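Local atomic coordinates of nucleoside-diphosphate-sugar pyrophosphorylase (Vibrio cholerae, PDB entry 4EVW), a protein that probably belongs to the nucleotidyltransferases that join a sugar phosphate to a nucleoside triphosphate, yielding a nucleoside-diphosphate sugar and releasing pyrophosphate. Residues M1-S11 with D104-T116. The protein carries 1 engineered substitution. Sequence-based numbering, arbitrary orientation. Where two conformers were deposited one is given.
Sequences MIVIPMAGMSS and DYQGSITVFNIDT
Strands 2-5 and 109-111 run parallel, their short axes 35° apart, and a ladder of backbone bonds joins them: T110 N to M1 O (2.8 Å), V3 N to T110 O and F112 N to V3 O. Ahead of the ladder, the chain's first nitrogen, M1 N, bonds to S108 O and to two waters, one of which also reaches Y105 OH. S108 O takes a second bond from Y105 OH (2.6 Å), on a lone pair in the carbonyl plane, which holds the tyrosine ring in the loop just ahead of strand 109-111. Across one face of that ring lies selenomethionine M1: its chain extends until a bend at chi3 (-69°) lays CE over the centre, a CH-pi contact 3.7 Å from the Y105 ring centroid, while polarisable SE makes the Met-aromatic contact over the same face. Beta-branched I2, V3, I4, I109, T110 and V111 suit extended backbone and pack closely across the two faces. I2 lies alongside T110, CD1 to CB 3.8 Å, while T110 OG1 bonds to H176 on the neighbouring strand 174-177. On the face shared by V3 and V111, V3 CG2 packs on I109 CB at 4.0 Å. I4 sets CD1 at the edge of the F112 ring and CG2 against I114 CD1 (4.0 Å). P5 has no N-H to offer F112 O; its CD lies against that oxygen instead, and its ring lies across V111 CG1. Beyond it, one water links P5 O to I114 N as the two segments diverge. With strand 49-54 flanking 2-5 on its other edge, this buried parallel core is consistent with the Rossmann-like fold of sugar nucleotidyltransferases, 2-5 leading into the glycine-containing loop before helix 11-15.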
HETATM    1  N   MSE A   1      -3.435   9.324  -7.636  1.00 27.60           N
HETATM    2  CA  MSE A   1      -4.468   8.286  -7.377  1.00 22.11           C
HETATM    3  C   MSE A   1      -4.059   7.394  -6.218  1.00 24.31           C
HETATM    4  O   MSE A   1      -2.934   6.884  -6.179  1.00 20.93           O
HETATM    5  CB  MSE A   1      -4.677   7.420  -8.622  1.00 19.82           C
HETATM    6  CG  MSE A   1      -5.719   6.343  -8.424  1.00 25.13           C
HETATM    7 SE   MSE A   1      -6.107   5.369 -10.043  1.00 44.86          SE
HETATM    8  CE  MSE A   1      -7.016   6.763 -11.036  1.00 39.45           C
ATOM      9  N   ILE A   2      -4.978   7.203  -5.279  1.00 20.14           N
ATOM     10  CA  ILE A   2      -4.721   6.371  -4.111  1.00 18.44           C
ATOM     11  C   ILE A   2      -5.160   4.956  -4.478  1.00 21.19           C
ATOM     12  O   ILE A   2      -6.318   4.729  -4.827  1.00 22.46           O
ATOM     13  CB  ILE A   2      -5.529   6.859  -2.901  1.00 19.73           C
ATOM     14  CG1 ILE A   2      -5.235   8.342  -2.637  1.00 33.05           C
ATOM     15  CG2 ILE A   2      -5.183   6.026  -1.674  1.00 19.15           C
ATOM     16  CD1 ILE A   2      -3.885   8.606  -2.026  1.00 41.53           C
ATOM     17  N   VAL A   3      -4.226   4.016  -4.406  1.00 18.07           N
ATOM     18  CA  VAL A   3      -4.505   2.633  -4.772  1.00 16.53           C
ATOM     19  C   VAL A   3      -4.444   1.742  -3.542  1.00 18.10           C
ATOM     20  O   VAL A   3      -3.442   1.726  -2.825  1.00 21.78           O
ATOM     21  CB  VAL A   3      -3.476   2.130  -5.805  1.00 19.45           C
ATOM     22  CG1 VAL A   3      -3.769   0.678  -6.177  1.00 20.54           C
ATOM     23  CG2 VAL A   3      -3.504   3.026  -7.045  1.00 19.19           C
ATOM     24  N   ILE A   4      -5.511   0.999  -3.295  1.00 19.22           N
ATOM     25  CA  ILE A   4      -5.522   0.124  -2.142  1.00 19.92           C
ATOM     26  C   ILE A   4      -5.688  -1.329  -2.543  1.00 22.43           C
ATOM     27  O   ILE A   4      -6.784  -1.763  -2.902  1.00 21.31           O
ATOM     28  CB  ILE A   4      -6.665   0.450  -1.160  1.00 27.94           C
ATOM     29  CG1 ILE A   4      -6.813   1.962  -0.980  1.00 30.78           C
ATOM     30  CG2 ILE A   4      -6.363  -0.209   0.199  1.00 31.99           C
ATOM     31  CD1 ILE A   4      -5.790   2.582  -0.060  1.00 29.18           C
ATOM     32  N   PRO A   5      -4.610  -2.066  -2.552  1.00 25.79           N
ATOM     33  CA  PRO A   5      -4.670  -3.481  -2.860  1.00 22.11           C
ATOM     34  C   PRO A   5      -5.271  -4.224  -1.669  1.00 27.85           C
ATOM     35  O   PRO A   5      -4.776  -4.111  -0.604  1.00 30.48           O
ATOM     36  CB  PRO A   5      -3.224  -3.844  -3.076  1.00 23.47           C
ATOM     37  CG  PRO A   5      -2.459  -2.818  -2.360  1.00 31.97           C
ATOM     38  CD  PRO A   5      -3.269  -1.624  -2.176  1.00 27.72           C
HETATM   39  N   MSE A   6      -6.354  -4.931  -1.854  1.00 22.92           N
HETATM   40  CA  MSE A   6      -6.967  -5.624  -0.755  1.00 23.86           C
HETATM   41  C   MSE A   6      -7.574  -6.916  -1.223  1.00 27.50           C
HETATM   42  O   MSE A   6      -8.647  -7.207  -0.878  1.00 29.03           O
HETATM   43  CB  MSE A   6      -8.016  -4.761  -0.065  1.00 31.31           C
HETATM   44  CG  MSE A   6      -8.809  -3.879  -0.970  1.00 30.98           C
HETATM   45 SE   MSE A   6     -10.211  -2.774  -0.125  1.00 39.43          SE
HETATM   46  CE  MSE A   6     -11.230  -4.093   0.780  1.00 22.69           C
ATOM     47  N   ALA A   7      -6.816  -7.669  -1.992  1.00 22.19           N
ATOM     48  CA  ALA A   7      -7.269  -8.884  -2.585  1.00 27.70           C
ATOM     49  C   ALA A   7      -6.729 -10.078  -1.847  1.00 33.08           C
ATOM     50  O   ALA A   7      -7.044 -11.172  -2.163  1.00 39.05           O
ATOM     51  CB  ALA A   7      -6.866  -8.946  -3.993  1.00 32.45           C
ATOM     52  N   GLY A   8      -5.913  -9.849  -0.863  1.00 26.61           N
ATOM     53  CA  GLY A   8      -5.338 -10.935  -0.091  1.00 31.67           C
ATOM     54  C   GLY A   8      -6.344 -11.777   0.671  1.00 43.87           C
ATOM     55  O   GLY A   8      -7.535 -11.790   0.362  1.00 50.46           O
HETATM   56  N   MSE A   9      -5.852 -12.486   1.679  0.50 41.79           N
HETATM   57  CA  MSE A   9      -6.690 -13.349   2.492  0.50 43.06           C
HETATM   58  C   MSE A   9      -6.390 -13.092   3.965  0.50 45.06           C
HETATM   59  O   MSE A   9      -5.239 -12.878   4.344  0.50 41.85           O
HETATM   60  CB  MSE A   9      -6.412 -14.809   2.121  0.50 40.17           C
HETATM   61  CG  MSE A   9      -7.304 -15.830   2.798  0.50 38.25           C
HETATM   62 SE   MSE A   9      -7.135 -17.567   1.973  0.50 66.43          SE
HETATM   63  CE  MSE A   9      -8.512 -17.395   0.625  0.50 55.71           C
ATOM     64  N   SER A  10      -7.433 -13.111   4.789  1.00 47.74           N
ATOM     65  CA  SER A  10      -7.312 -12.859   6.223  1.00 46.55           C
ATOM     66  C   SER A  10      -7.057 -14.143   7.014  1.00 36.87           C
ATOM     67  O   SER A  10      -7.713 -14.389   8.021  1.00 36.89           O
ATOM     68  CB  SER A  10      -8.602 -12.203   6.725  1.00 47.85           C
ATOM     69  OG  SER A  10      -9.023 -11.176   5.840  1.00 40.79           O
ATOM     70  N   SER A  11      -6.093 -14.948   6.577  1.00 38.50           N
ATOM     71  CA  SER A  11      -5.805 -16.221   7.239  1.00 34.57           C
ATOM     72  C   SER A  11      -5.552 -16.190   8.744  1.00 27.19           C
ATOM     73  O   SER A  11      -6.084 -17.033   9.469  1.00 26.95           O
ATOM     74  CB  SER A  11      -4.647 -16.930   6.531  1.00 42.72           C
ATOM     75  OG  SER A  11      -5.076 -17.426   5.273  1.00 48.38           O
ATOM     76  N   ASP A 104      -8.208   5.883 -18.830  1.00 28.35           N
ATOM     77  CA  ASP A 104      -6.837   6.113 -19.286  1.00 22.77           C
ATOM     78  C   ASP A 104      -6.162   7.051 -18.293  1.00 24.50           C
ATOM     79  O   ASP A 104      -6.201   8.267 -18.447  1.00 23.69           O
ATOM     80  CB  ASP A 104      -6.864   6.743 -20.683  1.00 25.04           C
ATOM     81  CG  ASP A 104      -5.482   6.849 -21.315  1.00 38.31           C
ATOM     82  OD1 ASP A 104      -4.500   6.357 -20.718  1.00 41.39           O
ATOM     83  OD2 ASP A 104      -5.388   7.422 -22.423  1.00 37.56           O
ATOM     84  N   TYR A 105      -5.551   6.480 -17.262  1.00 24.84           N
ATOM     85  CA  TYR A 105      -4.895   7.285 -16.237  1.00 21.06           C
ATOM     86  C   TYR A 105      -3.377   7.150 -16.337  1.00 23.45           C
ATOM     87  O   TYR A 105      -2.850   6.039 -16.376  1.00 21.96           O
ATOM     88  CB  TYR A 105      -5.375   6.831 -14.860  1.00 19.38           C
ATOM     89  CG  TYR A 105      -4.730   7.581 -13.733  1.00 19.72           C
ATOM     90  CD1 TYR A 105      -5.117   8.887 -13.427  1.00 21.57           C
ATOM     91  CD2 TYR A 105      -3.703   7.002 -12.990  1.00 20.50           C
ATOM     92  CE1 TYR A 105      -4.500   9.596 -12.413  1.00 22.28           C
ATOM     93  CE2 TYR A 105      -3.073   7.704 -11.969  1.00 19.31           C
ATOM     94  CZ  TYR A 105      -3.478   9.000 -11.686  1.00 20.31           C
ATOM     95  OH  TYR A 105      -2.867   9.703 -10.678  1.00 18.55           O
ATOM     96  N   GLN A 106      -2.672   8.277 -16.361  1.00 21.50           N
ATOM     97  CA  GLN A 106      -1.215   8.241 -16.483  1.00 26.16           C
ATOM     98  C   GLN A 106      -0.500   8.987 -15.363  1.00 26.05           C
ATOM     99  O   GLN A 106       0.701   9.246 -15.451  1.00 24.46           O
ATOM    100  CB  GLN A 106      -0.795   8.847 -17.826  1.00 27.26           C
ATOM    101  CG  GLN A 106      -1.397   8.166 -19.050  1.00 35.91           C
ATOM    102  CD  GLN A 106      -0.948   6.726 -19.199  1.00 46.71           C
ATOM    103  OE1 GLN A 106       0.137   6.354 -18.750  1.00 48.04           O
ATOM    104  NE2 GLN A 106      -1.772   5.910 -19.848  1.00 53.12           N
ATOM    105  N   GLY A 107      -1.230   9.320 -14.310  1.00 20.70           N
ATOM    106  CA  GLY A 107      -0.633  10.074 -13.223  1.00 20.33           C
ATOM    107  C   GLY A 107       0.067   9.262 -12.154  1.00 23.03           C
ATOM    108  O   GLY A 107       0.445   8.108 -12.362  1.00 19.02           O
ATOM    109  N   SER A 108       0.233   9.882 -10.994  1.00 18.99           N
ATOM    110  CA  SER A 108       0.906   9.245  -9.880  1.00 19.91           C
ATOM    111  C   SER A 108       0.029   8.194  -9.220  1.00 21.64           C
ATOM    112  O   SER A 108      -1.193   8.192  -9.384  1.00 21.60           O
ATOM    113  CB  SER A 108       1.265  10.295  -8.828  1.00 19.72           C
ATOM    114  OG  SER A 108       0.090  10.793  -8.211  1.00 30.18           O
ATOM    115  N   ILE A 109       0.661   7.274  -8.506  1.00 17.86           N
ATOM    116  CA  ILE A 109      -0.103   6.307  -7.746  1.00 20.00           C
ATOM    117  C   ILE A 109       0.520   6.213  -6.368  1.00 20.51           C
ATOM    118  O   ILE A 109       1.743   6.195  -6.207  1.00 18.66           O
ATOM    119  CB  ILE A 109      -0.191   4.904  -8.383  1.00 26.33           C
ATOM    120  CG1 ILE A 109       1.193   4.322  -8.615  1.00 25.39           C
ATOM    121  CG2 ILE A 109      -1.005   4.964  -9.675  1.00 30.33           C
ATOM    122  CD1 ILE A 109       1.119   2.859  -9.002  1.00 30.90           C
ATOM    123  N   THR A 110      -0.352   6.189  -5.376  1.00 18.99           N
ATOM    124  CA  THR A 110       0.048   6.107  -3.985  1.00 18.70           C
ATOM    125  C   THR A 110      -0.549   4.819  -3.465  1.00 19.42           C
ATOM    126  O   THR A 110      -1.755   4.735  -3.240  1.00 23.14           O
ATOM    127  CB  THR A 110      -0.513   7.303  -3.214  1.00 19.84           C
ATOM    128  OG1 THR A 110       0.017   8.507  -3.776  1.00 21.21           O
ATOM    129  CG2 THR A 110      -0.139   7.225  -1.747  1.00 24.19           C
ATOM    130  N   VAL A 111       0.289   3.805  -3.297  1.00 16.65           N
ATOM    131  CA  VAL A 111      -0.190   2.514  -2.820  1.00 16.47           C
ATOM    132  C   VAL A 111      -0.217   2.498  -1.307  1.00 21.04           C
ATOM    133  O   VAL A 111       0.737   2.902  -0.654  1.00 20.07           O
ATOM    134  CB  VAL A 111       0.708   1.368  -3.320  1.00 21.51           C
ATOM    135  CG1 VAL A 111       0.133   0.021  -2.882  1.00 20.98           C
ATOM    136  CG2 VAL A 111       0.833   1.444  -4.830  1.00 23.96           C
ATOM    137  N   PHE A 112      -1.320   2.017  -0.750  1.00 17.19           N
ATOM    138  CA  PHE A 112      -1.471   1.970   0.692  1.00 19.26           C
ATOM    139  C   PHE A 112      -2.199   0.676   1.028  1.00 29.24           C
ATOM    140  O   PHE A 112      -2.830   0.081   0.162  1.00 39.63           O
ATOM    141  CB  PHE A 112      -2.297   3.170   1.138  1.00 23.19           C
ATOM    142  CG  PHE A 112      -2.336   3.363   2.619  1.00 28.61           C
ATOM    143  CD1 PHE A 112      -1.170   3.623   3.331  1.00 33.66           C
ATOM    144  CD2 PHE A 112      -3.543   3.302   3.303  1.00 23.88           C
ATOM    145  CE1 PHE A 112      -1.209   3.825   4.710  1.00 38.30           C
ATOM    146  CE2 PHE A 112      -3.595   3.500   4.678  1.00 27.32           C
ATOM    147  CZ  PHE A 112      -2.428   3.763   5.384  1.00 32.84           C
ATOM    148  N   ASN A 113      -2.123   0.226   2.271  1.00 31.14           N
ATOM    149  CA  ASN A 113      -2.820  -1.006   2.593  1.00 31.71           C
ATOM    150  C   ASN A 113      -3.887  -0.795   3.648  1.00 29.54           C
ATOM    151  O   ASN A 113      -3.801   0.106   4.488  1.00 30.60           O
ATOM    152  CB  ASN A 113      -1.829  -2.092   3.002  1.00 39.69           C
ATOM    153  CG  ASN A 113      -1.142  -1.790   4.299  1.00 51.64           C
ATOM    154  OD1 ASN A 113      -1.655  -2.104   5.370  1.00 55.80           O
ATOM    155  ND2 ASN A 113       0.026  -1.165   4.216  1.00 55.57           N
ATOM    156  N   ILE A 114      -4.899  -1.643   3.591  1.00 27.79           N
ATOM    157  CA  ILE A 114      -6.028  -1.554   4.489  1.00 29.80           C
ATOM    158  C   ILE A 114      -5.716  -1.954   5.942  1.00 33.29           C
ATOM    159  O   ILE A 114      -6.561  -1.793   6.821  1.00 39.91           O
ATOM    160  CB  ILE A 114      -7.203  -2.382   3.895  1.00 31.73           C
ATOM    161  CG1 ILE A 114      -8.522  -1.659   4.140  1.00 38.20           C
ATOM    162  CG2 ILE A 114      -7.201  -3.794   4.447  1.00 39.13           C
ATOM    163  CD1 ILE A 114      -8.598  -0.295   3.470  1.00 31.25           C
ATOM    164  N   ASP A 115      -4.495  -2.438   6.188  1.00 27.12           N
ATOM    165  CA  ASP A 115      -4.066  -2.849   7.534  1.00 29.91           C
ATOM    166  C   ASP A 115      -3.441  -1.696   8.311  1.00 31.26           C
ATOM    167  O   ASP A 115      -3.039  -1.864   9.460  1.00 37.27           O
ATOM    168  CB  ASP A 115      -2.991  -3.941   7.477  1.00 39.80           C
ATOM    169  CG  ASP A 115      -3.411  -5.145   6.679  1.00 53.68           C
ATOM    170  OD1 ASP A 115      -4.557  -5.606   6.851  1.00 53.31           O
ATOM    171  OD2 ASP A 115      -2.577  -5.643   5.892  1.00 64.34           O
ATOM    172  N   THR A 116      -3.354  -0.535   7.678  1.00 25.69           N
ATOM    173  CA  THR A 116      -2.701   0.603   8.299  1.00 25.98           C
ATOM    174  C   THR A 116      -3.573   1.845   8.371  1.00 23.83           C
ATOM    175  O   THR A 116      -4.358   2.104   7.460  1.00 25.18           O
ATOM    176  CB  THR A 116      -1.431   0.957   7.493  1.00 31.48           C
ATOM    177  OG1 THR A 116      -0.667  -0.234   7.271  1.00 37.99           O
ATOM    178  CG2 THR A 116      -0.579   1.969   8.234  1.00 29.27           C
TER
HETATM  179  O   HOH W   1      -4.325  11.500  -8.896  1.00 27.30           O
HETATM  180  O   HOH W   2      -1.397   9.575  -5.647  1.00 40.95           O
HETATM  181  O   HOH W   3      -4.561  -4.040   2.032  1.00 34.11           O